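PDB 1TWI: diaminopimelate decarboxylase from Methanocaldococcus jannaschii, which catalyses the pyridoxal 5'-phosphate-dependent decarboxylation of meso-diaminopimelate to L-lysine, the last step of lysine biosynthesis in this archaeon, and works as a homodimer. Local coordinates for residues G29-V34 with M324-R329; P401-T406 with F412-R417. All blocks are in the same frame, centred on the assembly; numbering follows the deposited sequence.

Interaction 1: G29-V34 with M324-R329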
ATOM      1  N   GLY A  29      -0.317  10.740  21.331  1.00 13.74           N
ATOM      2  CA  GLY A  29       0.789   9.950  20.832  1.00 13.84           C
ATOM      3  C   GLY A  29       1.003  10.171  19.348  1.00 14.10           C
ATOM      4  O   GLY A  29       0.144  10.749  18.676  1.00 14.68           O
ATOM      5  N   THR A  30       2.152   9.762  18.840  1.00 12.42           N
ATOM      6  CA  THR A  30       2.459   9.889  17.409  1.00 13.20           C
ATOM      7  C   THR A  30       2.805   8.466  16.876  1.00 13.02           C
ATOM      8  O   THR A  30       3.232   7.629  17.651  1.00 13.42           O
ATOM      9  CB  THR A  30       3.687  10.822  17.202  1.00 13.82           C
ATOM     10  OG1 THR A  30       4.683  10.492  18.161  1.00 15.54           O
ATOM     11  CG2 THR A  30       3.306  12.281  17.421  1.00 14.47           C
ATOM     12  N   PRO A  31       2.662   8.206  15.553  1.00 12.13           N
ATOM     13  CA  PRO A  31       2.145   9.136  14.543  1.00 11.46           C
ATOM     14  C   PRO A  31       0.667   9.367  14.740  1.00 12.63           C
ATOM     15  O   PRO A  31      -0.029   8.505  15.251  1.00 11.73           O
ATOM     16  CB  PRO A  31       2.467   8.435  13.221  1.00 12.65           C
ATOM     17  CG  PRO A  31       2.295   6.992  13.568  1.00 13.32           C
ATOM     18  CD  PRO A  31       2.937   6.879  14.960  1.00 11.49           C
ATOM     19  N   LEU A  32       0.156  10.531  14.340  1.00 11.01           N
ATOM     20  CA  LEU A  32      -1.268  10.826  14.554  1.00 10.46           C
ATOM     21  C   LEU A  32      -1.931  11.566  13.374  1.00 11.42           C
ATOM     22  O   LEU A  32      -1.413  12.584  12.935  1.00 10.45           O
ATOM     23  CB  LEU A  32      -1.412  11.754  15.797  1.00 11.12           C
ATOM     24  CG  LEU A  32      -2.796  12.175  16.286  1.00 11.83           C
ATOM     25  CD1 LEU A  32      -3.413  10.952  16.955  1.00 11.66           C
ATOM     26  CD2 LEU A  32      -2.723  13.307  17.340  1.00  9.84           C
ATOM     27  N   TYR A  33      -3.085  11.096  12.915  1.00 11.79           N
ATOM     28  CA  TYR A  33      -3.842  11.810  11.881  1.00 10.67           C
ATOM     29  C   TYR A  33      -4.770  12.758  12.627  1.00 11.79           C
ATOM     30  O   TYR A  33      -5.401  12.364  13.642  1.00 13.57           O
ATOM     31  CB  TYR A  33      -4.742  10.860  11.082  1.00 10.21           C
ATOM     32  CG  TYR A  33      -4.070  10.243   9.865  1.00 12.54           C
ATOM     33  CD1 TYR A  33      -4.028  10.930   8.650  1.00 13.52           C
ATOM     34  CD2 TYR A  33      -3.508   8.979   9.912  1.00 13.26           C
ATOM     35  CE1 TYR A  33      -3.461  10.372   7.520  1.00 12.87           C
ATOM     36  CE2 TYR A  33      -2.907   8.399   8.755  1.00 11.59           C
ATOM     37  CZ  TYR A  33      -2.901   9.124   7.571  1.00 12.83           C
ATOM     38  OH  TYR A  33      -2.363   8.630   6.395  1.00 11.30           O
ATOM     39  N   VAL A  34      -4.871  14.002  12.160  1.00 10.32           N
ATOM     40  CA  VAL A  34      -5.812  14.952  12.777  1.00  9.70           C
ATOM     41  C   VAL A  34      -6.740  15.360  11.593  1.00  9.80           C
ATOM     42  O   VAL A  34      -6.277  15.845  10.536  1.00 11.24           O
ATOM     43  CB  VAL A  34      -5.069  16.210  13.329  1.00  9.87           C
ATOM     44  CG1 VAL A  34      -6.087  17.251  13.965  1.00  9.81           C
ATOM     45  CG2 VAL A  34      -4.030  15.760  14.399  1.00  8.37           C
ATOM     46  N   MET A 324       5.627   5.264   5.648  1.00 14.38           N
ATOM     47  CA  MET A 324       4.801   4.951   4.492  1.00 15.51           C
ATOM     48  C   MET A 324       3.590   4.031   4.810  1.00 14.97           C
ATOM     49  O   MET A 324       2.571   4.114   4.119  1.00 16.10           O
ATOM     50  CB  MET A 324       5.661   4.326   3.383  1.00 14.36           C
ATOM     51  CG  MET A 324       6.260   2.957   3.747  1.00 15.11           C
ATOM     52  SD  MET A 324       7.266   2.300   2.394  1.00 18.53           S
ATOM     53  CE  MET A 324       5.988   1.513   1.325  1.00 17.55           C
ATOM     54  N   ASN A 325       3.699   3.149   5.804  1.00 14.95           N
ATOM     55  CA  ASN A 325       2.544   2.284   6.126  1.00 16.21           C
ATOM     56  C   ASN A 325       1.349   3.166   6.681  1.00 16.06           C
ATOM     57  O   ASN A 325       0.155   2.800   6.592  1.00 14.72           O
ATOM     58  CB  ASN A 325       2.961   1.233   7.178  1.00 17.69           C
ATOM     59  CG  ASN A 325       3.240   1.867   8.536  1.00 19.17           C
ATOM     60  OD1 ASN A 325       4.239   2.606   8.720  1.00 18.01           O
ATOM     61  ND2 ASN A 325       2.342   1.612   9.493  1.00 18.20           N
ATOM     62  N   ASP A 326       1.688   4.309   7.280  1.00 14.82           N
ATOM     63  CA  ASP A 326       0.657   5.246   7.806  1.00 14.34           C
ATOM     64  C   ASP A 326       0.048   6.127   6.684  1.00 12.84           C
ATOM     65  O   ASP A 326      -1.122   6.551   6.769  1.00 12.47           O
ATOM     66  CB  ASP A 326       1.271   6.218   8.848  1.00 15.59           C
ATOM     67  CG  ASP A 326       1.972   5.489   9.999  1.00 18.02           C
ATOM     68  OD1 ASP A 326       1.310   4.658  10.656  1.00 17.30           O
ATOM     69  OD2 ASP A 326       3.169   5.752  10.240  1.00 16.56           O
ATOM     70  N   MET A 327       0.852   6.427   5.669  1.00 12.05           N
ATOM     71  CA  MET A 327       0.444   7.342   4.606  1.00 13.52           C
ATOM     72  C   MET A 327       1.355   7.015   3.429  1.00 13.98           C
ATOM     73  O   MET A 327       2.532   7.386   3.407  1.00 14.42           O
ATOM     74  CB  MET A 327       0.662   8.769   5.076  1.00 13.37           C
ATOM     75  CG  MET A 327      -0.288   9.775   4.389  1.00 14.56           C
ATOM     76  SD  MET A 327       0.228  10.264   2.713  1.00 16.83           S
ATOM     77  CE  MET A 327       1.643  11.471   3.106  1.00 13.97           C
ATOM     78  N   MET A 328       0.784   6.316   2.459  1.00 13.22           N
ATOM     79  CA  MET A 328       1.520   5.786   1.322  1.00 14.03           C
ATOM     80  C   MET A 328       1.752   6.688   0.120  1.00 15.41           C
ATOM     81  O   MET A 328       2.478   6.269  -0.799  1.00 14.44           O
ATOM     82  CB  MET A 328       0.792   4.541   0.804  1.00 14.48           C
ATOM     83  CG  MET A 328       0.750   3.378   1.811  1.00 14.70           C
ATOM     84  SD  MET A 328       2.363   2.512   1.741  1.00 17.46           S
ATOM     85  CE  MET A 328       2.001   1.528   0.239  1.00 16.71           C
ATOM     86  N   ARG A 329       1.181   7.893   0.101  1.00 15.11           N
ATOM     87  CA  ARG A 329       1.288   8.690  -1.147  1.00 18.48           C
ATOM     88  C   ARG A 329       2.694   9.008  -1.638  1.00 17.51           C
ATOM     89  O   ARG A 329       2.996   8.794  -2.809  1.00 18.45           O
ATOM     90  CB  ARG A 329       0.469   9.997  -1.098  1.00 20.27           C
ATOM     91  CG  ARG A 329      -1.031   9.855  -0.941  1.00 27.49           C
ATOM     92  CD  ARG A 329      -1.661  11.256  -1.246  1.00 30.71           C
ATOM     93  NE  ARG A 329      -1.662  11.522  -2.675  1.00 32.30           N
ATOM     94  CZ  ARG A 329      -1.113  12.567  -3.299  1.00 31.93           C
ATOM     95  NH1 ARG A 329      -0.465  13.535  -2.676  1.00 34.85           N
ATOM     96  NH2 ARG A 329      -1.245  12.635  -4.612  1.00 34.96           N
TER

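Interaction 2: P401-T406 with F412-R417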
ATOM      1  N   PRO A 401      -2.075   3.918  12.600  1.00 14.07           N
ATOM      2  CA  PRO A 401      -2.162   4.965  13.614  1.00 13.21           C
ATOM      3  C   PRO A 401      -3.510   5.429  14.130  1.00 12.81           C
ATOM      4  O   PRO A 401      -4.566   5.180  13.536  1.00 12.44           O
ATOM      5  CB  PRO A 401      -1.435   6.098  12.932  1.00 13.48           C
ATOM      6  CG  PRO A 401      -1.971   5.939  11.483  1.00 16.83           C
ATOM      7  CD  PRO A 401      -1.976   4.498  11.233  1.00 12.10           C
ATOM      8  N   ARG A 402      -3.444   6.141  15.245  1.00 11.64           N
ATOM      9  CA  ARG A 402      -4.639   6.750  15.815  1.00 13.57           C
ATOM     10  C   ARG A 402      -5.012   7.923  14.927  1.00 11.95           C
ATOM     11  O   ARG A 402      -4.164   8.417  14.202  1.00  8.77           O
ATOM     12  CB  ARG A 402      -4.328   7.343  17.181  1.00 13.78           C
ATOM     13  CG  ARG A 402      -4.661   6.433  18.329  1.00 19.53           C
ATOM     14  CD  ARG A 402      -4.262   7.062  19.657  1.00 18.72           C
ATOM     15  NE  ARG A 402      -4.954   6.405  20.754  1.00 18.29           N
ATOM     16  CZ  ARG A 402      -4.885   6.826  22.014  1.00 24.38           C
ATOM     17  NH1 ARG A 402      -4.116   7.904  22.330  1.00 18.70           N
ATOM     18  NH2 ARG A 402      -5.640   6.223  22.940  1.00 22.03           N
ATOM     19  N   MET A 403      -6.276   8.355  15.015  1.00 12.12           N
ATOM     20  CA  MET A 403      -6.764   9.536  14.312  1.00 13.54           C
ATOM     21  C   MET A 403      -7.726  10.256  15.257  1.00 13.39           C
ATOM     22  O   MET A 403      -8.536   9.590  15.920  1.00 11.88           O
ATOM     23  CB  MET A 403      -7.601   9.212  13.068  1.00 11.34           C
ATOM     24  CG  MET A 403      -6.913   8.238  12.110  1.00 17.92           C
ATOM     25  SD  MET A 403      -7.496   8.520  10.366  1.00 25.84           S
ATOM     26  CE  MET A 403      -9.346   8.104  10.567  1.00 18.80           C
ATOM     27  N   VAL A 404      -7.675  11.596  15.273  1.00 11.36           N
ATOM     28  CA  VAL A 404      -8.597  12.374  16.081  1.00 10.23           C
ATOM     29  C   VAL A 404      -9.312  13.349  15.139  1.00 11.70           C
ATOM     30  O   VAL A 404      -8.817  13.635  14.011  1.00 11.50           O
ATOM     31  CB  VAL A 404      -7.899  13.203  17.199  1.00 11.32           C
ATOM     32  CG1 VAL A 404      -7.329  12.273  18.277  1.00 11.78           C
ATOM     33  CG2 VAL A 404      -6.743  14.069  16.624  1.00  7.98           C
ATOM     34  N   LEU A 405     -10.480  13.815  15.592  1.00  9.21           N
ATOM     35  CA  LEU A 405     -11.301  14.786  14.884  1.00  9.79           C
ATOM     36  C   LEU A 405     -11.299  16.059  15.752  1.00 11.12           C
ATOM     37  O   LEU A 405     -11.602  15.985  16.961  1.00 12.15           O
ATOM     38  CB  LEU A 405     -12.754  14.298  14.733  1.00  8.74           C
ATOM     39  CG  LEU A 405     -13.673  15.280  13.962  1.00  9.27           C
ATOM     40  CD1 LEU A 405     -13.470  15.234  12.444  1.00  8.72           C
ATOM     41  CD2 LEU A 405     -15.099  14.966  14.309  1.00  8.34           C
ATOM     42  N   THR A 406     -10.891  17.198  15.170  1.00 10.22           N
ATOM     43  CA  THR A 406     -10.896  18.459  15.903  1.00 11.45           C
ATOM     44  C   THR A 406     -12.183  19.101  15.453  1.00 11.36           C
ATOM     45  O   THR A 406     -12.461  19.200  14.255  1.00 11.20           O
ATOM     46  CB  THR A 406      -9.682  19.381  15.559  1.00 12.24           C
ATOM     47  OG1 THR A 406      -9.568  19.499  14.139  1.00 11.88           O
ATOM     48  CG2 THR A 406      -8.397  18.835  16.163  1.00 10.91           C
ATOM     49  N   PHE A 412     -11.821  14.680  19.386  1.00 14.01           N
ATOM     50  CA  PHE A 412     -12.280  13.319  19.657  1.00 13.33           C
ATOM     51  C   PHE A 412     -11.471  12.230  18.971  1.00 12.30           C
ATOM     52  O   PHE A 412     -11.121  12.342  17.803  1.00  9.77           O
ATOM     53  CB  PHE A 412     -13.764  13.185  19.233  1.00 13.07           C
ATOM     54  CG  PHE A 412     -14.665  14.203  19.879  1.00 15.23           C
ATOM     55  CD1 PHE A 412     -14.872  15.461  19.277  1.00 17.29           C
ATOM     56  CD2 PHE A 412     -15.298  13.910  21.070  1.00 16.65           C
ATOM     57  CE1 PHE A 412     -15.721  16.425  19.854  1.00 16.72           C
ATOM     58  CE2 PHE A 412     -16.165  14.861  21.685  1.00 18.66           C
ATOM     59  CZ  PHE A 412     -16.376  16.137  21.060  1.00 17.20           C
ATOM     60  N   LEU A 413     -11.203  11.145  19.698  1.00 12.27           N
ATOM     61  CA  LEU A 413     -10.479  10.031  19.085  1.00 12.27           C
ATOM     62  C   LEU A 413     -11.472   9.379  18.109  1.00 12.35           C
ATOM     63  O   LEU A 413     -12.562   8.950  18.495  1.00 11.67           O
ATOM     64  CB  LEU A 413      -9.994   9.023  20.178  1.00 14.05           C
ATOM     65  CG  LEU A 413      -9.110   7.846  19.681  1.00 18.96           C
ATOM     66  CD1 LEU A 413      -7.801   8.411  19.047  1.00 17.20           C
ATOM     67  CD2 LEU A 413      -8.753   6.899  20.856  1.00 20.90           C
ATOM     68  N   ILE A 414     -11.136   9.314  16.826  1.00 10.68           N
ATOM     69  CA  ILE A 414     -12.055   8.644  15.897  1.00 10.14           C
ATOM     70  C   ILE A 414     -11.486   7.363  15.298  1.00 10.47           C
ATOM     71  O   ILE A 414     -12.188   6.656  14.557  1.00  9.93           O
ATOM     72  CB  ILE A 414     -12.540   9.560  14.739  1.00 10.14           C
ATOM     73  CG1 ILE A 414     -11.338  10.140  13.958  1.00 10.47           C
ATOM     74  CG2 ILE A 414     -13.378  10.734  15.368  1.00  9.48           C
ATOM     75  CD1 ILE A 414     -11.790  10.771  12.604  1.00  8.97           C
ATOM     76  N   ARG A 415     -10.217   7.066  15.583  1.00 10.61           N
ATOM     77  CA  ARG A 415      -9.677   5.772  15.161  1.00 10.22           C
ATOM     78  C   ARG A 415      -8.679   5.385  16.220  1.00 10.92           C
ATOM     79  O   ARG A 415      -7.805   6.167  16.563  1.00 10.15           O
ATOM     80  CB  ARG A 415      -9.002   5.842  13.766  1.00 10.12           C
ATOM     81  CG  ARG A 415      -8.552   4.433  13.296  1.00  8.17           C
ATOM     82  CD  ARG A 415      -7.571   4.434  12.107  1.00  9.75           C
ATOM     83  NE  ARG A 415      -6.995   3.098  12.017  1.00  9.94           N
ATOM     84  CZ  ARG A 415      -7.477   2.131  11.253  1.00 11.35           C
ATOM     85  NH1 ARG A 415      -8.539   2.357  10.478  1.00 11.38           N
ATOM     86  NH2 ARG A 415      -6.923   0.926  11.291  1.00 13.49           N
ATOM     87  N   GLU A 416      -8.788   4.180  16.777  1.00 11.76           N
ATOM     88  CA  GLU A 416      -7.817   3.772  17.797  1.00 11.47           C
ATOM     89  C   GLU A 416      -6.633   3.157  17.088  1.00 12.64           C
ATOM     90  O   GLU A 416      -6.748   2.642  15.954  1.00 10.80           O
ATOM     91  CB  GLU A 416      -8.463   2.755  18.751  1.00 14.90           C
ATOM     92  CG  GLU A 416      -7.655   2.376  19.965  1.00 19.87           C
ATOM     93  CD  GLU A 416      -7.089   3.547  20.754  1.00 20.53           C
ATOM     94  OE1 GLU A 416      -6.043   4.031  20.322  1.00 18.45           O
ATOM     95  OE2 GLU A 416      -7.673   3.965  21.787  1.00 18.75           O
ATOM     96  N   ARG A 417      -5.470   3.181  17.723  1.00 12.98           N
ATOM     97  CA  ARG A 417      -4.334   2.591  17.042  1.00 15.82           C
ATOM     98  C   ARG A 417      -4.310   1.088  17.208  1.00 14.31           C
ATOM     99  O   ARG A 417      -5.014   0.527  18.050  1.00 13.19           O
ATOM    100  CB  ARG A 417      -3.003   3.155  17.566  1.00 20.36           C
ATOM    101  CG  ARG A 417      -2.761   2.941  19.021  1.00 23.79           C
ATOM    102  CD  ARG A 417      -1.278   3.365  19.310  1.00 30.44           C
ATOM    103  NE  ARG A 417      -1.005   4.746  18.907  1.00 32.33           N
ATOM    104  CZ  ARG A 417      -0.965   5.778  19.748  1.00 35.77           C
ATOM    105  NH1 ARG A 417      -1.186   5.572  21.069  1.00 37.18           N
ATOM    106  NH2 ARG A 417      -0.703   7.006  19.276  1.00 34.16           N
TER

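Interaction 1: G29-V34 with M324-R329
Tyr33 joins the two segments through its phenol, whose OH donates to the backbone O of Asp326. At 2.4 Å between Tyr33 OH and Asp326 O the bond is modelled very short, so its exact length is doubtful. The carbonyl oxygen arrives at the ring edge, near the ring plane, as suits a phenol proton. With CG anti to the carbonyl carbon (chi1 -89°), the Tyr33 ring swings out from the strand, and a tyrosine is long enough to carry its hydroxyl to the 324-329 loop. Beyond the bond, the Met327 side chain runs roughly perpendicular to the phenol; its CG lies 4.2 Å from Tyr33 CZ. The methionine chain then bends at chi2 and chi3, and its SD accepts a weak capping bond from Arg329 N, where the helix 329-333 begins. Arg329, two residues after Met327 in the same segment, belongs to the pocket of the bound lysine.

Pro31, preceded by a cis peptide, turns its ring toward Asp326 and crosses that side chain at about a right angle, with Pro31 CG 3.7 Å from Asp326 OD2. The same carboxylate oxygen accepts a hydrogen bond from Gly323 N, just before the segment, so it has a polar partner beside its contact with the proline. Strand 32-36 runs between strands 300-311 and 402-407, and Leu302 of the former touches both Tyr33 and Met327.

Interaction 2: P401-T406 with F412-R417
Glu416 OE1 is gripped by two donors, Arg402 NE across the hairpin and Arg417 N next along the chain. Arg402 NE stands 2.6 Å from Glu416 OE1, and Arg402 NH2 meets Glu416 OE2 at 3.2 Å, a side-on salt bridge with one nitrogen to each oxygen. The guanidinium and carboxylate planes are only 25° apart, and both nitrogens come from the syn side. Arg417 N takes the anti lone pair of OE1, which helps fix the carboxylate's rotation. Arginine suits position 402 because its chain, extended from CG to NE, carries the flat donor edge alongside Glu416. Over one face of the Arg417 guanidinium lies Arg402 CD, 3.5 Å from Arg417 CZ. Although the two cations are close, Phe28 O accepts from both Arg402 NH1 and Arg417 NH2, and Glu416 probably offsets their charge.

The backbones form an antiparallel beta hairpin with a classic beta bulge: Ile414 N and Arg415 N both donate to Met403 O, at 2.8 Å and 3.1 Å respectively, from the same face of its carbonyl plane. Beyond the bulge, Leu405 and Phe412 make a hydrogen-bonded pair.

Ile414 CG1 sits between its backbone N and carbonyl carbon (chi1 56°), which sets it against Met403, while Ile414 CG2 reaches Leu405 CB at 3.7 Å. These apolar branches suit their buried place against helix 74-82. On the sheet face opposite Met403, Leu405, Phe412 and Arg415, Val404 CG1 lies 4.0 Å from Leu413 CD1. Met403 lays its flexible chain obliquely across the aliphatic part of Arg415, with Met403 CG 3.6 Å from Arg415 CB. At the dimer interface the ring of Phe412 meets His432 of the second subunit, and Pro430 of that subunit packs on Phe412 and Ile414.

Both segments of interaction 1 precede those of interaction 2 in sequence, yet the centres of the two contacts lie only about 11 Å apart. They share one mixed sheet: strand 32-36 runs parallel beside strand 402-407, which in turn pairs with 410-415. Tyr33 is the joint, its backbone probably bonding to Arg402 O through N and to Val404 N through O, while its CB packs on Met403 CG. Asp326 also touches Pro401. A strand from near the N-terminus thus links the C-terminal hairpin, which reaches the second subunit, with the loop leading to Arg329 of the lysine pocket, bringing parts far apart in sequence together beside the barrel domain.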